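Local structure of histidine kinase (Methanosarcina mazei, 3LI9) at residues A[64-69]-A[112-117]. The protein is probably a membrane histidine kinase, here represented by its extracellular sensor domain, that transfers a phosphoryl group from ATP to a protein histidine. Numbering follows the deposited sequence.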
ATOM      1  N   ARG A  64      -6.150  16.727 -11.197  1.00 10.43           N
ATOM      2  CA  ARG A  64      -7.585  16.353 -11.288  1.00 12.78           C
ATOM      3  C   ARG A  64      -7.809  14.965 -10.667  1.00 12.27           C
ATOM      4  O   ARG A  64      -8.777  14.741  -9.933  1.00 12.22           O
ATOM      5  CB  ARG A  64      -8.088  16.465 -12.741  1.00 11.77           C
ATOM      6  CG  ARG A  64      -9.561  16.097 -12.902  1.00 12.24           C
ATOM      7  CD  ARG A  64     -10.380  17.182 -12.139  1.00 13.25           C
ATOM      8  NE  ARG A  64     -11.855  17.047 -12.448  1.00 12.72           N
ATOM      9  CZ  ARG A  64     -12.416  17.625 -13.529  1.00 14.73           C
ATOM     10  NH1 ARG A  64     -11.709  18.328 -14.351  1.00 17.46           N
ATOM     11  NH2 ARG A  64     -13.736  17.531 -13.707  1.00 17.56           N
ATOM     12  N   ILE A  65      -6.919  14.007 -10.989  1.00 11.42           N
ATOM     13  CA  ILE A  65      -7.116  12.654 -10.464  1.00  9.94           C
ATOM     14  C   ILE A  65      -7.005  12.726  -8.924  1.00 10.90           C
ATOM     15  O   ILE A  65      -7.736  12.049  -8.209  1.00 11.52           O
ATOM     16  CB  ILE A  65      -6.014  11.733 -11.058  1.00 10.82           C
ATOM     17  CG1 ILE A  65      -6.304  11.497 -12.547  1.00 10.62           C
ATOM     18  CG2 ILE A  65      -5.988  10.342 -10.291  1.00 10.63           C
ATOM     19  CD1 ILE A  65      -5.195  10.720 -13.259  1.00 12.81           C
ATOM     20  N   LEU A  66      -6.087  13.513  -8.359  1.00 11.61           N
ATOM     21  CA  LEU A  66      -5.998  13.624  -6.899  1.00 10.20           C
ATOM     22  C   LEU A  66      -7.298  14.203  -6.311  1.00 11.46           C
ATOM     23  O   LEU A  66      -7.859  13.645  -5.388  1.00 12.12           O
ATOM     24  CB  LEU A  66      -4.787  14.506  -6.530  1.00 11.74           C
ATOM     25  CG  LEU A  66      -4.714  14.815  -5.028  1.00 11.28           C
ATOM     26  CD1 LEU A  66      -4.373  13.466  -4.328  1.00 14.40           C
ATOM     27  CD2 LEU A  66      -3.574  15.795  -4.825  1.00 13.26           C
ATOM     28  N   ASN A  67      -7.765  15.264  -6.931  1.00 11.02           N
ATOM     29  CA  ASN A  67      -8.982  15.981  -6.433  1.00 12.50           C
ATOM     30  C   ASN A  67     -10.220  15.132  -6.525  1.00 14.73           C
ATOM     31  O   ASN A  67     -11.139  15.317  -5.646  1.00 14.25           O
ATOM     32  CB  ASN A  67      -9.133  17.346  -7.114  1.00 13.85           C
ATOM     33  CG  ASN A  67      -8.145  18.372  -6.496  1.00 17.37           C
ATOM     34  OD1 ASN A  67      -7.812  18.305  -5.258  1.00 24.06           O
ATOM     35  ND2 ASN A  67      -7.715  19.322  -7.297  1.00 20.09           N
ATOM     36  N   GLU A  68     -10.311  14.231  -7.501  1.00 10.42           N
ATOM     37  CA  GLU A  68     -11.505  13.409  -7.683  1.00 13.20           C
ATOM     38  C   GLU A  68     -11.436  12.101  -6.863  1.00 13.11           C
ATOM     39  O   GLU A  68     -12.352  11.295  -6.929  1.00 14.62           O
ATOM     40  CB  GLU A  68     -11.634  13.020  -9.175  1.00 13.22           C
ATOM     41  CG  GLU A  68     -11.965  14.230 -10.127  1.00 15.75           C
ATOM     42  CD  GLU A  68     -13.301  14.858  -9.904  1.00 26.33           C
ATOM     43  OE1 GLU A  68     -14.167  14.292  -9.190  1.00 24.09           O
ATOM     44  OE2 GLU A  68     -13.497  15.955 -10.419  1.00 24.05           O
ATOM     45  N   ASN A  69     -10.328  11.904  -6.117  1.00 12.51           N
ATOM     46  CA  ASN A  69     -10.152  10.664  -5.370  1.00 11.65           C
ATOM     47  C   ASN A  69      -9.674  10.995  -3.961  1.00 12.63           C
ATOM     48  O   ASN A  69      -8.493  10.971  -3.658  1.00 13.69           O
ATOM     49  CB  ASN A  69      -9.063   9.807  -6.068  1.00 10.15           C
ATOM     50  CG  ASN A  69      -9.610   9.102  -7.298  1.00 11.94           C
ATOM     51  OD1 ASN A  69     -10.353   8.126  -7.195  1.00 13.34           O
ATOM     52  ND2 ASN A  69      -9.265   9.603  -8.493  1.00 11.50           N
ATOM     53  N   GLY A 112      -1.428  19.590   3.626  1.00 26.41           N
ATOM     54  CA  GLY A 112      -2.769  20.184   3.659  1.00 25.16           C
ATOM     55  C   GLY A 112      -3.312  20.708   2.330  1.00 24.42           C
ATOM     56  O   GLY A 112      -4.225  20.140   1.727  1.00 25.41           O
ATOM     57  N   PRO A 113      -2.763  21.838   1.815  1.00 24.25           N
ATOM     58  CA  PRO A 113      -3.270  22.354   0.531  1.00 22.63           C
ATOM     59  C   PRO A 113      -2.629  21.512  -0.643  1.00 20.37           C
ATOM     60  O   PRO A 113      -1.589  20.846  -0.438  1.00 20.46           O
ATOM     61  CB  PRO A 113      -2.739  23.799   0.505  1.00 24.84           C
ATOM     62  CG  PRO A 113      -1.526  23.781   1.387  1.00 26.12           C
ATOM     63  CD  PRO A 113      -1.891  22.782   2.519  1.00 26.18           C
ATOM     64  N   VAL A 114      -3.234  21.529  -1.804  1.00 17.74           N
ATOM     65  CA  VAL A 114      -2.692  20.783  -2.987  1.00 16.62           C
ATOM     66  C   VAL A 114      -1.531  21.576  -3.568  1.00 16.74           C
ATOM     67  O   VAL A 114      -1.651  22.756  -3.885  1.00 17.86           O
ATOM     68  CB  VAL A 114      -3.774  20.581  -4.059  1.00 18.64           C
ATOM     69  CG1 VAL A 114      -3.234  19.957  -5.339  1.00 19.81           C
ATOM     70  CG2 VAL A 114      -4.946  19.752  -3.471  1.00 19.11           C
ATOM     71  N   ILE A 115      -0.370  20.950  -3.627  1.00 14.71           N
ATOM     72  CA  ILE A 115       0.806  21.562  -4.233  1.00 16.56           C
ATOM     73  C   ILE A 115       1.493  20.581  -5.182  1.00 16.11           C
ATOM     74  O   ILE A 115       1.186  19.378  -5.157  1.00 16.19           O
ATOM     75  CB  ILE A 115       1.830  22.096  -3.225  1.00 17.64           C
ATOM     76  CG1 ILE A 115       2.496  21.038  -2.448  1.00 21.13           C
ATOM     77  CG2 ILE A 115       1.177  23.263  -2.335  1.00 20.22           C
ATOM     78  CD1 ILE A 115       3.807  21.596  -1.763  1.00 27.10           C
ATOM     79  N   ILE A 116       2.374  21.108  -6.066  1.00 15.91           N
ATOM     80  CA  ILE A 116       3.149  20.165  -6.896  1.00 14.68           C
ATOM     81  C   ILE A 116       4.585  20.472  -6.655  1.00 14.65           C
ATOM     82  O   ILE A 116       4.999  21.634  -6.813  1.00 15.67           O
ATOM     83  CB  ILE A 116       2.830  20.266  -8.419  1.00 13.01           C
ATOM     84  CG1 ILE A 116       1.333  19.955  -8.623  1.00 14.46           C
ATOM     85  CG2 ILE A 116       3.793  19.314  -9.144  1.00 15.63           C
ATOM     86  CD1 ILE A 116       0.867  20.036 -10.081  1.00 18.81           C
ATOM     87  N   GLU A 117       5.334  19.467  -6.241  1.00 14.10           N
ATOM     88  CA  GLU A 117       6.796  19.622  -5.983  1.00 16.07           C
ATOM     89  C   GLU A 117       7.491  18.453  -6.651  1.00 14.36           C
ATOM     90  O   GLU A 117       6.857  17.453  -6.914  1.00 14.83           O
ATOM     91  CB  GLU A 117       7.102  19.644  -4.463  1.00 19.67           C
ATOM     92  CG  GLU A 117       6.546  18.517  -3.636  1.00 25.90           C
ATOM     93  CD  GLU A 117       6.320  18.993  -2.146  1.00 31.36           C
ATOM     94  OE1 GLU A 117       5.385  18.432  -1.533  1.00 27.28           O
ATOM     95  OE2 GLU A 117       7.048  19.955  -1.608  1.00 33.45           O
TER
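V114 overlaps the last turn of helix 55-67 with both of its methyls, each meeting a different residue. CG1 lies 4.2 Å from CD2 of L66, a loose apolar touch, while CG2 rests 3.7 Å from OD1 of N67, a van der Waals contact without a hydrogen bond. Branching at CB gives valine its two methyls, and the first torsion (chi1 174°, CG1 anti to the backbone N) turns CG1 to L66 and CG2 to N67. L66 is buried, and its branched end lies between helix 55-67 and strand 105-108, touching C107, L72 and K109; leucine suits such a site because its end is wholly apolar and asks for no polar partner. N67 suits the more exposed flank, where its amide can meet water: its side chain leans outward beside V114, the oxygen end nearest (chi1 -77°, CG beside the backbone N). This is the PDC fold of the Cache sensor domains, in which helices pack on an antiparallel sheet; V114 stands just before strand 115-118, which pairs with strand 105-108 through backbone bonds of I115 with N108 and E117 with Y106. V114 also touches K63 of the helix and C107 of strand 105-108, so the side chain sits between helix and sheet. Four residues apart, R64 and E68 form a salt bridge, NE to OE2 at 2.8 Å, with the carboxylate at the edge of the guanidinium, close to its plane. Beyond the helical turns, N69 folds its amide back so that ND2 donates to O of I65 at 2.9 Å, while its OD1 bonds to Q71.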